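Long-range contacts in carbonic anhydrase (Trichomonas vaginalis, PDB 6Y04), which probably catalyses the reversible hydration of carbon dioxide to hydrogencarbonate and a proton, as a zinc-dependent enzyme of the beta class: residues 31-37 with 88-94; 57-61 with 78-82. All coordinates share one frame; numbering follows the deposited sequence.

How the interactions relate
From the N terminus the chain passes helix 3-17 and enters strand 32-36, which leads to the zinc ligand C37. It then makes strand 57-61, helix 74-85 and strand 90-96. Interaction 1 pairs the first strand with the third and so closes the longer loop; interaction 2, strand 57-61 against helix 74-85, is nested inside it. Strand 32-36 lies between the other two in the sheet: I34 N and O bond to T58 O and I60 N on one edge, while interaction 1 occupies the other edge. Helix 74-85 crosses over one face of these strands, and both contacts touch the second subunit.

Interaction 1 (31-37 with 88-94); sequences HIAIVTC and VQEIFIM. With ZN (zinc ion), chain C.
Strands 32-36 and 90-94 run parallel, their axes 4.7 Å apart at 17°, joined by a regular ladder that begins with A33 N to E90 O (2.9 Å) and ends with M94 N to V35 O. They are two of the inner strands of the alpha/beta sheet of a beta-class carbonic anhydrase, with 57-61 and 163-168 as their other neighbours. Ahead of the ladder, H31 O takes two N-H groups: a nearly straight bond from Q89 N at 2.7 Å and a longer, more bent one from E90 N. The amide of Q89 runs alongside the H31 side chain, its plane 22° from the imidazole, with NE2 over one ring face near the rim.

On the face carrying I32, I34 and F92, both isoleucines meet F92: I32 CG2 at the CE1 edge, near the ring plane (3.8 Å), I34 CD1 at CB and obliquely at the ring. H164 stacks on F92, and I7 of the second subunit packs there too. On the opposite face, beneath helix 74-85, V35 CB meets I93 CG1 (4.1 Å), and A33 CB reaches V88 CG1 in the loop before the strand.

T36 extends the pairing with its side chain: OG1, anti to the backbone N (chi1 -161°), donates to M94 O at 2.7 Å, while M94 CE curls back toward the same hydroxyl. One residue on, C37 SG binds the zinc at 2.3 Å; H96, C99 and a water 2.0 Å from the metal complete the ligands.

Interaction 2 (57-61 with 78-82); sequences ATVIK and SLLVS
T58 OG1 sits between its own backbone N and carbonyl carbon (chi1 54°), which carries the hydroxyl toward S82, whose OG is turned beside its backbone N, anti to the carbonyl carbon (chi1 -69°). The two oxygens meet at 3.1 Å, with T58 OG1 as donor. S82 OG in turn donates to S78 O, one turn earlier in the helix, at 2.9 Å. That carbonyl also receives the helical bond from S82 N, and the two donors approach from opposite faces of its plane. A short chain of hydrogen bonds therefore runs from strand to helix backbone: T58 OG1 to S82 OG to S78 O.

Two residues along the strand, I60 supplies the apolar half. Its CG1 and CD1 both lie 3.7 Å from S78 CB, and CD1 also presses on L79 CD2 at 3.6 Å, the two side chains meeting at a slant. L79 bends its end toward the strand and touches V35 as well, so it bridges neighbouring strands 57-61 and 32-36.

The helix runs nearly antiparallel to the strand (173°), its segment axis 9.8 Å away, as expected for the helix of a beta-alpha-beta crossover, here between parallel strands 57-61 and 90-96. The second subunit comes close here: A63 N of that chain hydrogen-bonds S78 OG, which also bonds D74 O, and M38 of that chain packs on S82.

All five touching residues are buried, and the chain of bonds gives both the threonine and the S82 hydroxyl an acceptor inside the protein, while the one bond between strand and helix, joining two side chains, probably helps fix how T58 and S82 are rotated.

Interaction 1 (31-37 with 88-94)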
# COMPACT_ATOMS: atom_id res chain seq x y z
N HIS A 31 6.07 -8.29 -14.58
CA HIS A 31 7.27 -7.59 -14.17
C HIS A 31 6.97 -6.10 -13.95
O HIS A 31 7.79 -5.25 -14.29
CB HIS A 31 8.40 -7.79 -15.18
CG HIS A 31 8.59 -9.20 -15.63
ND1 HIS A 31 9.13 -10.18 -14.81
CD2 HIS A 31 8.32 -9.78 -16.82
CE1 HIS A 31 9.15 -11.32 -15.46
NE2 HIS A 31 8.68 -11.10 -16.71
N ILE A 32 5.81 -5.80 -13.36
CA ILE A 32 5.40 -4.42 -13.17
C ILE A 32 4.98 -4.20 -11.71
O ILE A 32 4.45 -5.09 -11.05
CB ILE A 32 4.30 -4.01 -14.17
CG1 ILE A 32 3.03 -4.85 -14.02
CG2 ILE A 32 4.84 -4.03 -15.60
CD1 ILE A 32 1.87 -4.38 -14.88
N ALA A 33 5.25 -2.99 -11.23
CA ALA A 33 4.79 -2.54 -9.93
C ALA A 33 3.80 -1.39 -10.13
O ALA A 33 4.07 -0.47 -10.90
CB ALA A 33 5.97 -2.11 -9.10
N ILE A 34 2.66 -1.45 -9.42
CA ILE A 34 1.69 -0.36 -9.36
C ILE A 34 1.77 0.30 -7.99
O ILE A 34 1.68 -0.40 -6.97
CB ILE A 34 0.26 -0.86 -9.65
CG1 ILE A 34 0.18 -1.83 -10.83
CG2 ILE A 34 -0.71 0.30 -9.78
CD1 ILE A 34 0.50 -1.23 -12.19
N VAL A 35 1.91 1.63 -7.97
CA VAL A 35 1.76 2.42 -6.76
C VAL A 35 0.48 3.24 -6.85
O VAL A 35 0.33 4.06 -7.76
CB VAL A 35 2.99 3.32 -6.47
CG1 VAL A 35 2.82 4.14 -5.20
CG2 VAL A 35 4.29 2.51 -6.41
N THR A 36 -0.45 3.02 -5.92
CA THR A 36 -1.71 3.74 -5.99
C THR A 36 -2.17 4.12 -4.58
O THR A 36 -1.43 3.93 -3.61
CB THR A 36 -2.73 3.02 -6.88
OG1 THR A 36 -3.73 3.98 -7.25
CG2 THR A 36 -3.37 1.81 -6.22
N CYS A 37 -3.38 4.68 -4.49
CA CYS A 37 -3.90 5.24 -3.26
C CYS A 37 -4.67 4.19 -2.47
O CYS A 37 -5.14 3.19 -3.02
CB CYS A 37 -4.80 6.44 -3.53
SG CYS A 37 -5.30 7.26 -2.00
N VAL A 88 10.83 -6.92 -11.10
CA VAL A 88 10.02 -5.87 -11.71
C VAL A 88 10.89 -4.99 -12.60
O VAL A 88 11.98 -4.58 -12.22
CB VAL A 88 9.24 -5.05 -10.65
CG1 VAL A 88 8.78 -3.70 -11.19
CG2 VAL A 88 8.06 -5.82 -10.08
N GLN A 89 10.37 -4.66 -13.79
CA GLN A 89 11.10 -3.92 -14.81
C GLN A 89 10.45 -2.56 -15.09
O GLN A 89 11.07 -1.74 -15.76
CB GLN A 89 11.16 -4.71 -16.12
CG GLN A 89 11.83 -6.06 -15.99
CD GLN A 89 11.55 -6.90 -17.22
OE1 GLN A 89 10.72 -6.55 -18.06
NE2 GLN A 89 12.23 -8.03 -17.33
N GLU A 90 9.22 -2.35 -14.62
CA GLU A 90 8.48 -1.12 -14.90
C GLU A 90 7.69 -0.70 -13.66
O GLU A 90 7.11 -1.55 -12.97
CB GLU A 90 7.54 -1.32 -16.09
CG GLU A 90 8.25 -1.49 -17.42
CD GLU A 90 7.37 -1.49 -18.65
OE1 GLU A 90 6.54 -0.56 -18.78
OE2 GLU A 90 7.49 -2.42 -19.48
N ILE A 91 7.65 0.61 -13.40
CA ILE A 91 6.88 1.13 -12.29
C ILE A 91 5.81 2.07 -12.83
O ILE A 91 6.12 3.00 -13.58
CB ILE A 91 7.78 1.82 -11.24
CG1 ILE A 91 8.83 0.87 -10.65
CG2 ILE A 91 6.95 2.48 -10.15
CD1 ILE A 91 9.92 1.57 -9.87
N PHE A 92 4.56 1.84 -12.42
CA PHE A 92 3.46 2.75 -12.71
C PHE A 92 3.00 3.40 -11.42
O PHE A 92 2.59 2.72 -10.48
CB PHE A 92 2.29 1.98 -13.33
CG PHE A 92 2.60 1.34 -14.66
CD1 PHE A 92 3.33 0.17 -14.73
CD2 PHE A 92 2.17 1.93 -15.84
CE1 PHE A 92 3.63 -0.42 -15.95
CE2 PHE A 92 2.47 1.35 -17.06
CZ PHE A 92 3.19 0.17 -17.12
N ILE A 93 3.08 4.74 -11.38
CA ILE A 93 2.52 5.50 -10.27
C ILE A 93 1.18 6.09 -10.69
O ILE A 93 1.10 6.88 -11.63
CB ILE A 93 3.52 6.55 -9.76
CG1 ILE A 93 4.78 5.86 -9.22
CG2 ILE A 93 2.89 7.46 -8.72
CD1 ILE A 93 6.02 6.70 -9.36
N MET A 94 0.11 5.69 -9.98
CA MET A 94 -1.25 5.99 -10.40
C MET A 94 -2.00 6.72 -9.30
O MET A 94 -2.45 6.11 -8.32
CB MET A 94 -1.98 4.70 -10.79
CG MET A 94 -3.41 4.95 -11.20
SD MET A 94 -4.14 3.56 -12.05
CE MET A 94 -4.26 2.39 -10.70
ZN ZN C . -6.42 9.25 -2.51
O HOH W 1 -7.62 9.48 -0.93

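Interaction 2 (57-61 with 78-82)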
# COMPACT_ATOMS: atom_id res chain seq x y z
N ALA A 57 1.33 -8.33 -11.07
CA ALA A 57 2.00 -7.13 -10.61
C ALA A 57 2.09 -7.13 -9.08
O ALA A 57 1.30 -7.78 -8.41
CB ALA A 57 1.25 -5.91 -11.08
N THR A 58 3.06 -6.39 -8.54
CA THR A 58 2.98 -5.96 -7.15
C THR A 58 2.17 -4.67 -7.11
O THR A 58 2.26 -3.85 -8.03
CB THR A 58 4.36 -5.80 -6.52
OG1 THR A 58 5.13 -4.92 -7.34
CG2 THR A 58 5.10 -7.11 -6.34
N VAL A 59 1.38 -4.51 -6.04
CA VAL A 59 0.58 -3.32 -5.83
C VAL A 59 0.93 -2.74 -4.46
O VAL A 59 0.84 -3.43 -3.45
CB VAL A 59 -0.93 -3.61 -5.97
CG1 VAL A 59 -1.78 -2.36 -5.73
CG2 VAL A 59 -1.27 -4.25 -7.31
N ILE A 60 1.32 -1.46 -4.46
CA ILE A 60 1.76 -0.73 -3.28
C ILE A 60 0.76 0.40 -3.10
O ILE A 60 0.46 1.10 -4.06
CB ILE A 60 3.19 -0.19 -3.53
CG1 ILE A 60 4.18 -1.34 -3.81
CG2 ILE A 60 3.67 0.71 -2.40
CD1 ILE A 60 5.26 -1.02 -4.82
N LYS A 61 0.20 0.55 -1.89
CA LYS A 61 -0.83 1.56 -1.66
C LYS A 61 -0.57 2.33 -0.37
O LYS A 61 -0.38 1.74 0.69
CB LYS A 61 -2.22 0.94 -1.54
CG LYS A 61 -2.77 0.19 -2.74
CD LYS A 61 -4.25 -0.04 -2.54
CE LYS A 61 -4.87 -1.01 -3.53
NZ LYS A 61 -6.29 -1.23 -3.17
N SER A 78 9.43 -0.90 -0.98
CA SER A 78 8.57 -1.79 -1.74
C SER A 78 9.02 -1.87 -3.20
O SER A 78 9.01 -2.94 -3.79
CB SER A 78 7.12 -1.37 -1.64
OG SER A 78 6.66 -1.48 -0.30
N LEU A 79 9.42 -0.73 -3.76
CA LEU A 79 9.89 -0.67 -5.13
C LEU A 79 11.24 -1.36 -5.29
O LEU A 79 11.48 -2.03 -6.30
CB LEU A 79 9.92 0.79 -5.60
CG LEU A 79 8.53 1.42 -5.75
CD1 LEU A 79 8.62 2.91 -6.01
CD2 LEU A 79 7.72 0.72 -6.84
N LEU A 80 12.12 -1.21 -4.28
CA LEU A 80 13.44 -1.84 -4.32
C LEU A 80 13.29 -3.36 -4.30
O LEU A 80 13.95 -4.06 -5.06
CB LEU A 80 14.30 -1.35 -3.15
CG LEU A 80 14.61 0.15 -3.14
CD1 LEU A 80 15.30 0.57 -1.84
CD2 LEU A 80 15.45 0.56 -4.34
N VAL A 81 12.41 -3.84 -3.42
CA VAL A 81 12.13 -5.26 -3.31
C VAL A 81 11.54 -5.76 -4.63
O VAL A 81 11.93 -6.81 -5.13
CB VAL A 81 11.22 -5.58 -2.11
CG1 VAL A 81 10.83 -7.04 -2.07
CG2 VAL A 81 11.88 -5.17 -0.79
N SER A 82 10.60 -4.98 -5.18
CA SER A 82 9.95 -5.37 -6.43
C SER A 82 11.00 -5.57 -7.52
O SER A 82 10.96 -6.58 -8.23
CB SER A 82 8.91 -4.36 -6.85
OG SER A 82 7.81 -4.38 -5.96